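Local atomic coordinates of endoglucanase FnCel5A (Fervidobacterium nodosum, PDB entry 3NCO), a protein that probably hydrolyses internal beta-1,4-glucosidic bonds of cellulose, as a family 5 glycoside hydrolase. Residues A[154-166]-A[188-200]. Sequence-based numbering, arbitrary orientation.
Sequences WNELYPKVLGEIR and RELKLVDDKNIIV. With PO4 (phosphate ion), chain E.
Asn155 and Arg166, near the two ends of a helical segment on the outside of the (beta/alpha)8 TIM barrel, each grip segment 188-200, a 3-10 end and a loop that run alongside helix 151-168 and lead into strand 198-204. The Asn155 carboxamide reads the backbone with both its ends. Asn155 OD1 accepts from Lys191 N at 2.9 Å, the donor lying above the carbonyl plane, while ND2 gives an almost straight bond to Glu189 O, within the amide plane, and another to phosphate O4. That phosphate, probably from the crystallisation liquor, also bonds Thr152. One turn on, Tyr158 OH donates to Lys191 O at 2.6 Å, on a lone pair and at the edge of the ring; a water donates to the same oxygen and to Asn155 O.

Apolar groups fill the middle. Leu190 CD1 reaches Trp154, whose NE1 bonds Asp177 O, and also Tyr158 CE1. Val193 spreads its methyls, CG1 against Pro159 CG and CG2 against Leu162 CD2, each at 3.8 Å.

Arg166 can be followed outward. Its CB leads toward the loop, CG stands anti to the carbonyl carbon, and a bend at chi2 (-89°) swings CD in beside Asp195 OD2. Arg166 NE bonds Asp195 OD2 at 2.7 Å, nearly straight (176°), on the syn lone pair. Leu162 CD1 lies over one face of the guanidinium, toward its rim, and NH1 turns to the carbonyls of Asn169 and Arg172. Arg166 NH2 meets Asp195 OD1 at 3.0 Å, completing a side-on salt bridge, and reaches Asn197 O weakly. An alanine in place of Asp195 would probably leave the arginine's NE and NH2 without their carboxylate mate and let the following turn move more freely. That turn is an Asx turn, closed by Asn197 N donating to Asp195 OD1 at 2.8 Å.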
loop_
_atom_site.group_PDB
_atom_site.type_symbol
_atom_site.label_atom_id
_atom_site.label_comp_id
_atom_site.label_asym_id
_atom_site.label_seq_id
_atom_site.Cartn_x
_atom_site.Cartn_y
_atom_site.Cartn_z
ATOM N N TRP A 154 -5.011 6.774 15.940
ATOM C CA TRP A 154 -4.449 5.624 15.271
ATOM C C TRP A 154 -3.490 4.886 16.166
ATOM O O TRP A 154 -3.468 3.665 16.156
ATOM C CB TRP A 154 -3.769 6.112 14.017
ATOM C CG TRP A 154 -3.018 5.125 13.266
ATOM C CD1 TRP A 154 -1.708 5.242 12.930
ATOM C CD2 TRP A 154 -3.499 3.878 12.688
ATOM N NE1 TRP A 154 -1.317 4.138 12.186
ATOM C CE2 TRP A 154 -2.402 3.318 11.982
ATOM C CE3 TRP A 154 -4.747 3.246 12.624
ATOM C CZ2 TRP A 154 -2.489 2.089 11.288
ATOM C CZ3 TRP A 154 -4.854 2.025 11.900
ATOM C CH2 TRP A 154 -3.709 1.455 11.278
ATOM N N ASN A 155 -2.701 5.608 16.944
ATOM C CA ASN A 155 -1.722 4.984 17.800
ATOM C C ASN A 155 -2.473 4.151 18.841
ATOM O O ASN A 155 -1.945 3.151 19.359
ATOM C CB ASN A 155 -0.889 6.074 18.510
ATOM C CG ASN A 155 0.232 6.569 17.648
ATOM O OD1 ASN A 155 0.665 5.850 16.776
ATOM N ND2 ASN A 155 0.673 7.785 17.851
ATOM N N GLU A 156 -3.695 4.583 19.151
ATOM C CA GLU A 156 -4.536 3.864 20.111
ATOM C C GLU A 156 -5.226 2.642 19.507
ATOM O O GLU A 156 -5.352 1.578 20.157
ATOM C CB GLU A 156 -5.572 4.793 20.768
ATOM C CG GLU A 156 -4.876 5.921 21.597
ATOM C CD GLU A 156 -5.775 7.126 22.002
ATOM O OE1 GLU A 156 -5.317 7.922 22.882
ATOM O OE2 GLU A 156 -6.878 7.319 21.437
ATOM N N LEU A 157 -5.677 2.809 18.251
ATOM C CA LEU A 157 -6.435 1.801 17.558
ATOM C C LEU A 157 -5.651 0.603 16.999
ATOM O O LEU A 157 -6.044 -0.553 17.191
ATOM C CB LEU A 157 -7.234 2.489 16.407
ATOM C CG LEU A 157 -8.039 1.554 15.503
ATOM C CD1 LEU A 157 -9.048 0.772 16.337
ATOM C CD2 LEU A 157 -8.770 2.378 14.424
ATOM N N TYR A 158 -4.583 0.887 16.234
ATOM C CA TYR A 158 -3.896 -0.174 15.542
ATOM C C TYR A 158 -3.390 -1.268 16.497
ATOM O O TYR A 158 -3.497 -2.438 16.124
ATOM C CB TYR A 158 -2.822 0.334 14.544
ATOM C CG TYR A 158 -1.432 0.503 15.107
ATOM C CD1 TYR A 158 -0.879 1.787 15.332
ATOM C CD2 TYR A 158 -0.647 -0.617 15.389
ATOM C CE1 TYR A 158 0.398 1.948 15.847
ATOM C CE2 TYR A 158 0.646 -0.474 15.899
ATOM C CZ TYR A 158 1.152 0.804 16.129
ATOM O OH TYR A 158 2.445 0.914 16.620
ATOM N N PRO A 159 -2.893 -0.911 17.737
ATOM C CA PRO A 159 -2.509 -2.032 18.622
ATOM C C PRO A 159 -3.678 -2.900 19.026
ATOM O O PRO A 159 -3.441 -4.089 19.269
ATOM C CB PRO A 159 -1.870 -1.335 19.848
ATOM C CG PRO A 159 -1.432 0.040 19.306
ATOM C CD PRO A 159 -2.606 0.390 18.391
ATOM N N LYS A 160 -4.908 -2.362 19.100
ATOM C CA LYS A 160 -6.044 -3.238 19.421
ATOM C C LYS A 160 -6.273 -4.210 18.280
ATOM O O LYS A 160 -6.503 -5.429 18.495
ATOM C CB LYS A 160 -7.289 -2.415 19.663
ATOM C CG LYS A 160 -7.100 -1.460 20.855
ATOM C CD LYS A 160 -8.341 -0.633 21.099
ATOM C CE LYS A 160 -8.083 0.348 22.251
ATOM N NZ LYS A 160 -9.183 1.350 22.348
ATOM N N VAL A 161 -6.128 -3.694 17.050
ATOM C CA VAL A 161 -6.333 -4.569 15.895
ATOM C C VAL A 161 -5.231 -5.631 15.901
ATOM O O VAL A 161 -5.502 -6.831 15.736
ATOM C CB VAL A 161 -6.331 -3.779 14.569
ATOM C CG1 VAL A 161 -6.563 -4.769 13.466
ATOM C CG2 VAL A 161 -7.466 -2.771 14.584
ATOM N N LEU A 162 -3.990 -5.169 16.090
ATOM C CA LEU A 162 -2.819 -6.066 16.107
ATOM C C LEU A 162 -2.992 -7.186 17.146
ATOM O O LEU A 162 -2.702 -8.358 16.858
ATOM C CB LEU A 162 -1.557 -5.278 16.435
ATOM C CG LEU A 162 -0.221 -6.046 16.375
ATOM C CD1 LEU A 162 -0.014 -6.678 14.981
ATOM C CD2 LEU A 162 0.889 -5.063 16.711
ATOM N N GLY A 163 -3.518 -6.829 18.323
ATOM C CA GLY A 163 -3.826 -7.815 19.368
ATOM C C GLY A 163 -4.728 -8.937 18.877
ATOM O O GLY A 163 -4.471 -10.151 19.146
ATOM N N GLU A 164 -5.788 -8.580 18.142
ATOM C CA GLU A 164 -6.692 -9.603 17.607
ATOM C C GLU A 164 -6.017 -10.415 16.506
ATOM O O GLU A 164 -6.178 -11.636 16.426
ATOM C CB GLU A 164 -7.969 -8.961 17.070
ATOM C CG GLU A 164 -8.889 -8.503 18.217
ATOM C CD GLU A 164 -9.403 -9.672 19.043
ATOM O OE1 GLU A 164 -9.554 -10.795 18.519
ATOM O OE2 GLU A 164 -9.660 -9.459 20.238
ATOM N N ILE A 165 -5.253 -9.749 15.647
ATOM C CA ILE A 165 -4.504 -10.499 14.635
ATOM C C ILE A 165 -3.571 -11.522 15.281
ATOM O O ILE A 165 -3.497 -12.691 14.832
ATOM C CB ILE A 165 -3.690 -9.531 13.718
ATOM C CG1 ILE A 165 -4.646 -8.669 12.854
ATOM C CG2 ILE A 165 -2.632 -10.297 12.855
ATOM C CD1 ILE A 165 -3.959 -7.505 12.076
ATOM N N ARG A 166 -2.843 -11.084 16.306
ATOM C CA ARG A 166 -1.798 -11.920 16.913
ATOM C C ARG A 166 -2.330 -13.168 17.621
ATOM O O ARG A 166 -1.557 -14.098 17.862
ATOM C CB ARG A 166 -0.908 -11.061 17.825
ATOM C CG ARG A 166 -0.027 -10.144 17.041
ATOM C CD ARG A 166 1.259 -10.780 16.690
ATOM N NE ARG A 166 2.097 -9.888 15.869
ATOM C CZ ARG A 166 2.286 -9.995 14.559
ATOM N NH1 ARG A 166 1.722 -10.932 13.828
ATOM N NH2 ARG A 166 3.069 -9.118 13.985
ATOM N N ARG A 188 7.142 10.815 12.393
ATOM C CA ARG A 188 7.496 11.015 13.777
ATOM C C ARG A 188 6.285 10.966 14.696
ATOM O O ARG A 188 6.445 10.954 15.911
ATOM C CB ARG A 188 8.200 12.372 13.945
ATOM C CG ARG A 188 7.330 13.589 13.457
ATOM C CD ARG A 188 8.143 14.901 13.607
ATOM N NE ARG A 188 7.400 16.163 13.498
ATOM C CZ ARG A 188 7.152 16.875 12.381
ATOM N NH1 ARG A 188 6.481 18.036 12.520
ATOM N NH2 ARG A 188 7.514 16.464 11.136
ATOM N N GLU A 189 5.070 10.986 14.139
ATOM C CA GLU A 189 3.877 10.974 14.987
ATOM C C GLU A 189 3.501 9.554 15.301
ATOM O O GLU A 189 2.682 9.330 16.145
ATOM C CB GLU A 189 2.673 11.641 14.272
ATOM C CG GLU A 189 2.948 13.024 13.696
ATOM C CD GLU A 189 3.135 14.103 14.728
ATOM O OE1 GLU A 189 2.840 13.873 15.931
ATOM O OE2 GLU A 189 3.581 15.205 14.323
ATOM N N LEU A 190 4.079 8.592 14.588
ATOM C CA LEU A 190 3.688 7.185 14.781
ATOM C C LEU A 190 4.360 6.631 16.024
ATOM O O LEU A 190 5.588 6.757 16.167
ATOM C CB LEU A 190 4.104 6.380 13.549
ATOM C CG LEU A 190 3.742 4.914 13.450
ATOM C CD1 LEU A 190 2.223 4.691 13.578
ATOM C CD2 LEU A 190 4.299 4.321 12.120
ATOM N N LYS A 191 3.566 6.032 16.930
ATOM C CA LYS A 191 4.098 5.353 18.127
ATOM C C LYS A 191 4.088 3.841 17.888
ATOM O O LYS A 191 3.030 3.268 17.598
ATOM C CB LYS A 191 3.272 5.705 19.361
ATOM C CG LYS A 191 3.791 5.086 20.583
ATOM C CD LYS A 191 2.766 5.068 21.709
ATOM C CE LYS A 191 2.567 6.452 22.293
ATOM N NZ LYS A 191 1.529 6.316 23.361
ATOM N N LEU A 192 5.253 3.208 18.014
ATOM C CA LEU A 192 5.371 1.775 17.727
ATOM C C LEU A 192 4.941 0.933 18.941
ATOM O O LEU A 192 4.507 1.479 19.972
ATOM C CB LEU A 192 6.767 1.433 17.177
ATOM C CG LEU A 192 7.084 2.104 15.840
ATOM C CD1 LEU A 192 8.478 1.733 15.371
ATOM C CD2 LEU A 192 6.059 1.600 14.795
ATOM N N VAL A 193 4.935 -0.363 18.786
ATOM C CA VAL A 193 4.675 -1.284 19.890
ATOM C C VAL A 193 5.820 -2.287 19.862
ATOM O O VAL A 193 6.578 -2.330 18.895
ATOM C CB VAL A 193 3.329 -2.001 19.722
ATOM C CG1 VAL A 193 2.179 -0.966 19.869
ATOM C CG2 VAL A 193 3.263 -2.702 18.418
ATOM N N ASP A 194 5.965 -3.042 20.934
ATOM C CA ASP A 194 7.052 -3.998 21.013
ATOM C C ASP A 194 6.641 -5.255 20.289
ATOM O O ASP A 194 6.168 -6.211 20.916
ATOM C CB ASP A 194 7.337 -4.323 22.483
ATOM C CG ASP A 194 8.675 -5.057 22.662
ATOM O OD1 ASP A 194 9.460 -5.195 21.681
ATOM O OD2 ASP A 194 8.932 -5.489 23.784
ATOM N N ASP A 195 6.798 -5.261 18.976
ATOM C CA ASP A 195 6.433 -6.425 18.168
ATOM C C ASP A 195 7.532 -6.490 17.133
ATOM O O ASP A 195 7.798 -5.486 16.434
ATOM C CB ASP A 195 5.052 -6.201 17.513
ATOM C CG ASP A 195 4.506 -7.463 16.802
ATOM O OD1 ASP A 195 5.131 -7.983 15.873
ATOM O OD2 ASP A 195 3.431 -7.962 17.175
ATOM N N LYS A 196 8.121 -7.680 17.016
ATOM C CA LYS A 196 9.231 -7.928 16.084
ATOM C C LYS A 196 8.832 -8.272 14.669
ATOM O O LYS A 196 9.704 -8.462 13.818
ATOM C CB LYS A 196 10.167 -9.027 16.611
ATOM C CG LYS A 196 10.880 -8.704 17.933
ATOM C CD LYS A 196 11.096 -7.190 18.155
ATOM C CE LYS A 196 11.957 -6.944 19.377
ATOM N NZ LYS A 196 13.309 -7.549 19.179
ATOM N N ASN A 197 7.531 -8.348 14.400
ATOM C CA ASN A 197 7.111 -8.696 13.068
ATOM C C ASN A 197 6.240 -7.607 12.487
ATOM O O ASN A 197 5.192 -7.905 11.889
ATOM C CB ASN A 197 6.408 -10.073 13.071
ATOM C CG ASN A 197 7.392 -11.198 13.345
ATOM O OD1 ASN A 197 7.344 -11.838 14.391
ATOM N ND2 ASN A 197 8.299 -11.421 12.392
ATOM N N ILE A 198 6.643 -6.335 12.665
ATOM C CA ILE A 198 5.955 -5.223 12.007
ATOM C C ILE A 198 6.874 -4.515 10.980
ATOM O O ILE A 198 8.100 -4.532 11.125
ATOM C CB ILE A 198 5.334 -4.199 12.995
ATOM C CG1 ILE A 198 6.386 -3.618 13.943
ATOM C CG2 ILE A 198 4.179 -4.866 13.779
ATOM C CD1 ILE A 198 5.875 -2.265 14.656
ATOM N N ILE A 199 6.235 -3.889 9.994
ATOM C CA ILE A 199 6.928 -3.023 9.041
ATOM C C ILE A 199 6.140 -1.730 8.977
ATOM O O ILE A 199 4.904 -1.759 8.980
ATOM C CB ILE A 199 6.922 -3.703 7.642
ATOM C CG1 ILE A 199 7.803 -4.977 7.698
ATOM C CG2 ILE A 199 7.458 -2.787 6.525
ATOM C CD1 ILE A 199 7.749 -5.821 6.433
ATOM N N VAL A 200 6.842 -0.601 8.869
ATOM C CA VAL A 200 6.101 0.676 8.816
ATOM C C VAL A 200 6.050 1.074 7.354
ATOM O O VAL A 200 7.010 0.839 6.597
ATOM C CB VAL A 200 6.861 1.761 9.681
ATOM C CG1 VAL A 200 6.378 3.161 9.373
ATOM C CG2 VAL A 200 6.715 1.428 11.182
HETATM P P PO4 E . 0.070 10.317 20.920
HETATM O O1 PO4 E . 0.661 11.145 19.790
HETATM O O2 PO4 E . 1.054 10.164 22.080
HETATM O O3 PO4 E . -1.152 11.099 21.402
HETATM O O4 PO4 E . -0.218 8.880 20.457
HETATM O O HOH W 1 0.828 2.880 19.508
#